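Local atomic coordinates of cytochrome P450 (PDB entry 2RFB), a protein that probably acts as a heme-dependent monooxygenase, using a thiolate-ligated heme iron to insert one atom of molecular oxygen into its substrates. Residues N136-Y139 and V140-M144; K250-K253 and G254-V257. One frame throughout, in Å; residues are numbered along the deposited sequence.

Contact 1: N136-Y139 and V140-M144; sequences NFNY and VNNRM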
loop_
_atom_site.group_PDB
_atom_site.type_symbol
_atom_site.label_atom_id
_atom_site.label_comp_id
_atom_site.label_asym_id
_atom_site.label_seq_id
_atom_site.Cartn_x
_atom_site.Cartn_y
_atom_site.Cartn_z
ATOM N N ASN A 136 -22.877 7.625 11.111
ATOM C CA ASN A 136 -21.806 8.092 11.981
ATOM C C ASN A 136 -20.582 8.694 11.277
ATOM O O ASN A 136 -19.710 9.253 11.930
ATOM C CB ASN A 136 -21.362 6.951 12.904
ATOM C CG ASN A 136 -21.771 7.163 14.352
ATOM O OD1 ASN A 136 -20.917 7.174 15.254
ATOM N ND2 ASN A 136 -23.077 7.318 14.591
ATOM N N PHE A 137 -20.500 8.593 9.959
ATOM C CA PHE A 137 -19.277 9.043 9.302
ATOM C C PHE A 137 -19.040 10.523 9.610
ATOM O O PHE A 137 -18.060 10.887 10.266
ATOM C CB PHE A 137 -19.278 8.793 7.791
ATOM C CG PHE A 137 -18.170 9.512 7.074
ATOM C CD1 PHE A 137 -16.875 9.009 7.100
ATOM C CD2 PHE A 137 -18.418 10.721 6.408
ATOM C CE1 PHE A 137 -15.825 9.684 6.461
ATOM C CE2 PHE A 137 -17.390 11.410 5.762
ATOM C CZ PHE A 137 -16.081 10.886 5.791
ATOM N N ASN A 138 -19.961 11.355 9.149
ATOM C CA ASN A 138 -19.890 12.784 9.347
ATOM C C ASN A 138 -19.500 13.140 10.785
ATOM O O ASN A 138 -18.599 13.939 11.010
ATOM C CB ASN A 138 -21.232 13.415 8.962
ATOM C CG ASN A 138 -21.191 14.925 8.966
ATOM O OD1 ASN A 138 -21.892 15.580 9.757
ATOM N ND2 ASN A 138 -20.372 15.497 8.083
ATOM N N TYR A 139 -20.166 12.514 11.747
ATOM C CA TYR A 139 -19.878 12.742 13.150
ATOM C C TYR A 139 -18.437 12.399 13.497
ATOM O O TYR A 139 -17.753 13.175 14.126
ATOM C CB TYR A 139 -20.840 11.958 14.047
ATOM C CG TYR A 139 -20.575 12.150 15.526
ATOM C CD1 TYR A 139 -20.837 13.362 16.145
ATOM C CD2 TYR A 139 -20.053 11.122 16.294
ATOM C CE1 TYR A 139 -20.589 13.548 17.495
ATOM C CE2 TYR A 139 -19.805 11.289 17.637
ATOM C CZ TYR A 139 -20.079 12.499 18.236
ATOM O OH TYR A 139 -19.825 12.673 19.569
ATOM N N VAL A 140 -17.979 11.240 13.074
ATOM C CA VAL A 140 -16.684 10.748 13.473
ATOM C C VAL A 140 -15.564 11.535 12.804
ATOM O O VAL A 140 -14.581 11.896 13.449
ATOM C CB VAL A 140 -16.613 9.238 13.223
ATOM C CG1 VAL A 140 -15.207 8.762 12.975
ATOM C CG2 VAL A 140 -17.267 8.515 14.406
ATOM N N ASN A 141 -15.731 11.831 11.520
ATOM C CA ASN A 141 -14.810 12.693 10.808
ATOM C C ASN A 141 -14.723 14.076 11.471
ATOM O O ASN A 141 -13.664 14.702 11.473
ATOM C CB ASN A 141 -15.266 12.853 9.372
ATOM C CG ASN A 141 -14.215 13.478 8.483
ATOM O OD1 ASN A 141 -14.433 14.527 7.923
ATOM N ND2 ASN A 141 -13.083 12.818 8.326
ATOM N N ASN A 142 -15.824 14.569 12.013
ATOM C CA ASN A 142 -15.784 15.917 12.517
ATOM C C ASN A 142 -15.060 15.896 13.835
ATOM O O ASN A 142 -14.311 16.816 14.157
ATOM C CB ASN A 142 -17.183 16.508 12.677
ATOM C CG ASN A 142 -17.713 17.104 11.402
ATOM O OD1 ASN A 142 -18.913 17.270 11.241
ATOM N ND2 ASN A 142 -16.831 17.457 10.502
ATOM N N ARG A 143 -15.292 14.824 14.589
ATOM C CA ARG A 143 -14.631 14.602 15.838
ATOM C C ARG A 143 -13.140 14.394 15.635
ATOM O O ARG A 143 -12.358 15.021 16.340
ATOM C CB ARG A 143 -15.246 13.430 16.564
ATOM C CG ARG A 143 -15.628 13.777 18.006
ATOM C CD ARG A 143 -16.423 12.688 18.646
ATOM N NE ARG A 143 -16.612 12.978 20.055
ATOM C CZ ARG A 143 -15.895 12.458 21.049
ATOM N NH1 ARG A 143 -14.909 11.597 20.814
ATOM N NH2 ARG A 143 -16.172 12.819 22.293
ATOM N N MET A 144 -12.730 13.566 14.676
ATOM C CA MET A 144 -11.310 13.317 14.496
ATOM C C MET A 144 -10.536 14.555 14.042
ATOM O O MET A 144 -9.423 14.787 14.491
ATOM C CB MET A 144 -11.061 12.181 13.511
ATOM C CG MET A 144 -9.585 11.648 13.507
ATOM S SD MET A 144 -9.007 11.240 15.191
ATOM C CE MET A 144 -7.428 12.074 15.189
#
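The first turns of helix 136-153, which by its place in the chain probably corresponds to the G helix of the P450 fold, join Tyr-139 to Arg-143, Phe-137 to Asn-141 and Asn-136 to Val-140. They illustrate how a largely exposed stretch of helix is built from contacts four residues apart. The main chain provides the frame: Val-140 N bonds to Asn-136 O, Arg-143 N to Tyr-139 O, and Asn-141 N to Phe-137 O at 2.8 Å, almost straight at 173°. The remaining bond, from Asn-142 N to Asn-138 O, is more bent.

On this frame Tyr-139 and Arg-143 run alongside each other in the same direction. The ring has its CG anti to the backbone N (chi1 179°), and the arginine chain extends from CG to NE, which brings CD to 3.7 Å from Tyr-139 CZ. Tyr-139 OH and Arg-143 NE lie 3.3 Å apart, with the ring and guanidinium planes 32° to each other. The methylene carbon CD thus meets the tyrosine along with the polar NE.

Elsewhere on the helix, Asn-141 CB sits over one face of the Phe-137 ring, offset toward its rim and 4.2 Å from CZ. Val-140, buried, turns CG2 back to the preceding turn, 3.6 Å from Asn-136 O and 4.0 Å from Asn-136 OD1.

This valine is also where the helix meets helix 118-129, resting on Leu-123 and Tyr-127; Asn-136 touches Tyr-127 as well, and Met-144 continues the same seam against Trp-124.

Contact 2: K250-K253 and G254-V257; sequences KIKK and GDQV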
loop_
_atom_site.group_PDB
_atom_site.type_symbol
_atom_site.label_atom_id
_atom_site.label_comp_id
_atom_site.label_asym_id
_atom_site.label_seq_id
_atom_site.Cartn_x
_atom_site.Cartn_y
_atom_site.Cartn_z
ATOM N N LYS A 250 0.369 5.267 -31.388
ATOM C CA LYS A 250 0.299 6.622 -30.834
ATOM C C LYS A 250 -0.696 6.724 -29.680
ATOM O O LYS A 250 -1.888 6.571 -29.887
ATOM C CB LYS A 250 -0.090 7.613 -31.919
ATOM C CG LYS A 250 0.175 9.066 -31.583
ATOM C CD LYS A 250 0.415 9.841 -32.887
ATOM C CE LYS A 250 0.917 11.266 -32.653
ATOM N NZ LYS A 250 1.138 11.915 -33.974
ATOM N N ILE A 251 -0.180 6.952 -28.467
ATOM C CA ILE A 251 -0.976 7.352 -27.303
ATOM C C ILE A 251 -1.092 8.868 -27.351
ATOM O O ILE A 251 -0.094 9.569 -27.137
ATOM C CB ILE A 251 -0.268 7.006 -25.971
ATOM C CG1 ILE A 251 0.396 5.616 -26.029
ATOM C CG2 ILE A 251 -1.207 7.222 -24.727
ATOM C CD1 ILE A 251 -0.553 4.444 -25.850
ATOM N N LYS A 252 -2.284 9.379 -27.659
ATOM C CA LYS A 252 -2.463 10.825 -27.819
ATOM C C LYS A 252 -2.500 11.554 -26.482
ATOM O O LYS A 252 -2.840 10.972 -25.448
ATOM C CB LYS A 252 -3.734 11.134 -28.605
ATOM C CG LYS A 252 -3.733 10.638 -30.037
ATOM C CD LYS A 252 -4.824 11.330 -30.848
ATOM C CE LYS A 252 -5.312 10.472 -32.038
ATOM N NZ LYS A 252 -5.996 9.222 -31.530
ATOM N N LYS A 253 -2.137 12.832 -26.519
ATOM C CA LYS A 253 -2.299 13.728 -25.383
ATOM C C LYS A 253 -3.752 13.667 -24.854
ATOM O O LYS A 253 -4.708 13.801 -25.627
ATOM C CB LYS A 253 -1.917 15.140 -25.834
ATOM C CG LYS A 253 -1.873 16.194 -24.740
ATOM C CD LYS A 253 -1.649 17.558 -25.391
ATOM C CE LYS A 253 -1.721 18.698 -24.366
ATOM N NZ LYS A 253 -1.743 20.018 -25.124
ATOM N N GLY A 254 -3.905 13.438 -23.552
ATOM C CA GLY A 254 -5.214 13.357 -22.898
ATOM C C GLY A 254 -5.676 11.953 -22.532
ATOM O O GLY A 254 -6.533 11.768 -21.647
ATOM N N ASP A 255 -5.108 10.961 -23.221
ATOM C CA ASP A 255 -5.528 9.578 -23.126
ATOM C C ASP A 255 -5.205 9.049 -21.755
ATOM O O ASP A 255 -4.102 9.233 -21.255
ATOM C CB ASP A 255 -4.840 8.717 -24.199
ATOM C CG ASP A 255 -5.507 8.818 -25.560
ATOM O OD1 ASP A 255 -4.861 8.488 -26.589
ATOM O OD2 ASP A 255 -6.688 9.206 -25.612
ATOM N N GLN A 256 -6.184 8.411 -21.136
ATOM C CA GLN A 256 -5.938 7.711 -19.901
ATOM C C GLN A 256 -5.160 6.407 -20.201
ATOM O O GLN A 256 -5.370 5.747 -21.230
ATOM C CB GLN A 256 -7.246 7.396 -19.199
ATOM C CG GLN A 256 -7.034 6.664 -17.904
ATOM C CD GLN A 256 -8.337 6.397 -17.179
ATOM O OE1 GLN A 256 -9.413 6.772 -17.654
ATOM N NE2 GLN A 256 -8.249 5.748 -16.032
ATOM N N VAL A 257 -4.265 6.069 -19.291
ATOM C CA VAL A 257 -3.369 4.950 -19.447
ATOM C C VAL A 257 -3.396 4.129 -18.190
ATOM O O VAL A 257 -2.973 4.599 -17.122
ATOM C CB VAL A 257 -1.952 5.436 -19.670
ATOM C CG1 VAL A 257 -1.024 4.262 -19.716
ATOM C CG2 VAL A 257 -1.866 6.155 -21.008
#
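The carboxylate of Asp-255 is approached from above its plane: Lys-252 N donates to OD1 at 2.9 Å, lying 37° out of that plane, while Lys-252 CB comes within 3.5 Å of the same oxygen. The motif is a type II beta turn from Lys-252 to Asp-255, joining the end of strand 249-251 to strand 256-259. It is a worked example of a turn braced by both backbone and side chain. Asp-255 N returns a bond to Lys-252 O at 3.2 Å, so the backbone N-H at each end of the turn donates a hydrogen bond to the other end. The aspartate reaches back because its CG lies beside its own backbone N, anti to the carbonyl carbon (chi1 -81°).

Gly-254 occupies the third position with a positive phi of 105°, where a CB would clash with Lys-253 O. OD1 also accepts a weak hydrogen bond from Trp-13 NE1 on strand 12-15, and Lys-253 N is held by Asp-243. With Lys-252 NZ 5.1 Å from OD1, any attraction between the two charges probably acts without contact. Replacing Asp-255 by an alanine is likely to leave Lys-252 N and Trp-13 NE1 without their shared acceptor, and the turn without its side-chain brace.

Beyond the turn, the two strands meet through apolar groups. Val-257 also touches Arg-238, a heme-binding residue, and forms a backbone hydrogen bond with it, although its own side chain lies about 11 Å from the heme. Ile-251 CG2 touches both Asp-255 CB, at 4.0 Å, and Val-257 CG2, at 3.9 Å.

How the contacts relate
From the N terminus the chain reaches contact 1 first, in the opening turns of helix 136-153, where it closes no loop beyond the helical turn itself. It then runs through the long helix 175-206, probably the family's central helix beside the heme, before arriving at contact 2, which closes one tight turn between strands 249-251 and 256-259. The two stand in series, neither enclosing nor crossing the other, with centres about 40 Å apart and nearest atoms about 24 Å apart. Contact 1 belongs to the helical part and its seam with helix 118-129; contact 2 links a two-stranded hairpin to the sheet containing strands 7-9 and 12-15.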